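Arylsulfatase (Pseudoalteromonas sp. MB47, PDB 7AJ0) probably removes sulfate groups from the algal polysaccharide fucoidan by hydrolysis, as a calcium-binding sulfatase that assembles into a hexamer. Local coordinates at residues Lys497-Ile500 and Ala501-Lys505. Sequence-based numbering, arbitrary orientation.
Sequences KAHI and ATMKK
Thr502 turns its hydroxyl back onto the carbonyl of His499, a side-chain-to-backbone bond near the C-terminal end of helix 489-505 of this sulfatase of the alkaline phosphatase clan. The pairing of donors and acceptors changes along this end. Ala501 N reaches Lys497 O at 2.9 Å and Thr502 N reaches Ala498 O at 3.1 Å, both the i to i+4 bonds of an alpha-helix. Met503 N instead bonds Ile500 O, three residues back, at 3.0 Å, a 3-10-like pairing; the amide stands above the carbonyl plane, 58° out of it. Ala501 O then accepts from both Lys504 N and Lys505 N.

Thr502 OG1 donates to His499 O at 2.8 Å, and Thr502 N adds a weak bond. With chi1 at 72°, OG1 sits between the backbone N and the carbonyl carbon of its own residue, facing back down the helix, while CG2 rests 3.2 Å from Ala498 O. The same OG1 is also hydrogen-bonded to Arg117 of helix 115-118, joining that helix to this one. A valine here would keep the bulk but would probably cost His499 O its hydroxyl donor, leaving the weak bond from Thr502 N, and deprive the Arg117 guanidinium of this partner.

The buried His499 ring, its CG anti to the backbone N, points into the protein, where Tyr422 stacks on it and Trp424 NE1 hydrogen-bonds to NE2, tying the helix to strand 420-425. Met503 runs extended beyond CG and crosses the imidazole at a slant, its sulfur 32° off the ring normal. The methyl makes the nearest approach between these two side chains, Met503 CE lying 3.8 Å from His499 NE2.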
ATOM      1  N   LYS A 497       9.435 -32.171   0.131  1.00 25.98           N
ATOM      2  CA  LYS A 497       9.040 -33.280   0.992  1.00 26.56           C
ATOM      3  C   LYS A 497      10.242 -34.137   1.367  1.00 26.60           C
ATOM      4  O   LYS A 497      10.440 -34.471   2.540  1.00 26.87           O
ATOM      5  CB  LYS A 497       7.976 -34.127   0.293  1.00 27.05           C
ATOM      6  CG  LYS A 497       6.694 -33.377  -0.039  1.00 27.13           C
ATOM      7  CD  LYS A 497       5.836 -33.158   1.196  1.00 38.28           C
ATOM      8  CE  LYS A 497       4.508 -32.496   0.841  1.00 45.84           C
ATOM      9  NZ  LYS A 497       3.707 -33.311  -0.118  1.00 35.24           N
ATOM     10  N   ALA A 498      11.061 -34.499   0.376  1.00 26.39           N
ATOM     11  CA  ALA A 498      12.227 -35.330   0.654  1.00 26.47           C
ATOM     12  C   ALA A 498      13.190 -34.621   1.598  1.00 26.15           C
ATOM     13  O   ALA A 498      13.737 -35.238   2.521  1.00 26.43           O
ATOM     14  CB  ALA A 498      12.927 -35.702  -0.652  1.00 26.30           C
ATOM     15  N   HIS A 499      13.404 -33.323   1.386  1.00 25.62           N
ATOM     16  CA  HIS A 499      14.303 -32.568   2.250  1.00 25.33           C
ATOM     17  C   HIS A 499      13.824 -32.599   3.695  1.00 25.69           C
ATOM     18  O   HIS A 499      14.614 -32.815   4.621  1.00 25.81           O
ATOM     19  CB  HIS A 499      14.409 -31.128   1.754  1.00 24.77           C
ATOM     20  CG  HIS A 499      15.341 -30.281   2.561  1.00 24.49           C
ATOM     21  ND1 HIS A 499      16.706 -30.470   2.559  1.00 24.33           N
ATOM     22  CD2 HIS A 499      15.105 -29.243   3.397  1.00 24.39           C
ATOM     23  CE1 HIS A 499      17.272 -29.584   3.357  1.00 24.13           C
ATOM     24  NE2 HIS A 499      16.322 -28.829   3.880  1.00 24.16           N
ATOM     25  N   ILE A 500      12.526 -32.372   3.907  1.00 25.93           N
ATOM     26  CA  ILE A 500      11.977 -32.433   5.257  1.00 26.36           C
ATOM     27  C   ILE A 500      12.073 -33.852   5.805  1.00 26.96           C
ATOM     28  O   ILE A 500      12.261 -34.048   7.011  1.00 27.31           O
ATOM     29  CB  ILE A 500      10.524 -31.923   5.266  1.00 26.55           C
ATOM     30  CG1 ILE A 500      10.460 -30.436   4.897  1.00 26.02           C
ATOM     31  CG2 ILE A 500       9.878 -32.160   6.625  1.00 27.13           C
ATOM     32  CD1 ILE A 500      11.149 -29.512   5.878  1.00 25.82           C
ATOM     33  N   ALA A 501      11.954 -34.860   4.937  1.00 27.15           N
ATOM     34  CA  ALA A 501      11.966 -36.241   5.407  1.00 27.80           C
ATOM     35  C   ALA A 501      13.327 -36.638   5.968  1.00 27.81           C
ATOM     36  O   ALA A 501      13.393 -37.457   6.892  1.00 28.39           O
ATOM     37  CB  ALA A 501      11.568 -37.189   4.275  1.00 28.01           C
ATOM     38  N   THR A 502      14.419 -36.082   5.430  1.00 27.24           N
ATOM     39  CA  THR A 502      15.732 -36.389   5.983  1.00 27.28           C
ATOM     40  C   THR A 502      15.806 -36.011   7.458  1.00 27.51           C
ATOM     41  O   THR A 502      16.571 -36.614   8.218  1.00 27.87           O
ATOM     42  CB  THR A 502      16.841 -35.664   5.216  1.00 26.63           C
ATOM     43  OG1 THR A 502      16.801 -34.265   5.519  1.00 26.18           O
ATOM     44  CG2 THR A 502      16.689 -35.861   3.715  1.00 26.41           C
ATOM     45  N   MET A 503      15.018 -35.019   7.876  1.00 27.37           N
ATOM     46  CA  MET A 503      15.021 -34.550   9.255  1.00 27.62           C
ATOM     47  C   MET A 503      14.156 -35.402  10.169  1.00 28.42           C
ATOM     48  O   MET A 503      14.195 -35.206  11.387  1.00 28.77           O
ATOM     49  CB  MET A 503      14.564 -33.092   9.295  1.00 27.18           C
ATOM     50  CG  MET A 503      15.468 -32.194   8.479  1.00 26.46           C
ATOM     51  SD  MET A 503      14.980 -30.471   8.436  1.00 25.98           S
ATOM     52  CE  MET A 503      16.363 -29.798   7.516  1.00 25.28           C
ATOM     53  N   LYS A 504      13.376 -36.325   9.614  1.00 28.76           N
ATOM     54  CA  LYS A 504      12.761 -37.396  10.389  1.00 29.60           C
ATOM     55  C   LYS A 504      13.716 -38.577  10.524  1.00 29.98           C
ATOM     56  O   LYS A 504      13.869 -39.134  11.616  1.00 30.61           O
ATOM     57  CB  LYS A 504      11.455 -37.838   9.723  1.00 29.86           C
ATOM     58  CG  LYS A 504      10.718 -38.970  10.425  1.00 32.64           C
ATOM     59  CD  LYS A 504       9.979 -38.483  11.664  1.00 51.86           C
ATOM     60  CE  LYS A 504       9.255 -39.627  12.364  1.00 50.10           C
ATOM     61  NZ  LYS A 504       8.236 -40.273  11.486  1.00 66.30           N
ATOM     62  N   LYS A 505      14.371 -38.948   9.421  1.00 31.82           N
ATOM     63  CA  LYS A 505      15.336 -40.041   9.433  1.00 29.99           C
ATOM     64  C   LYS A 505      16.597 -39.672  10.201  1.00 29.88           C
ATOM     65  O   LYS A 505      17.227 -40.547  10.806  1.00 30.43           O
ATOM     66  CB  LYS A 505      15.672 -40.423   7.989  1.00 32.90           C
ATOM     67  CG  LYS A 505      16.578 -41.629   7.812  1.00 34.63           C
ATOM     68  CD  LYS A 505      16.721 -41.958   6.325  1.00 38.51           C
ATOM     69  CE  LYS A 505      17.519 -43.230   6.086  1.00 34.58           C
ATOM     70  NZ  LYS A 505      18.905 -43.137   6.622  1.00 41.18           N
TER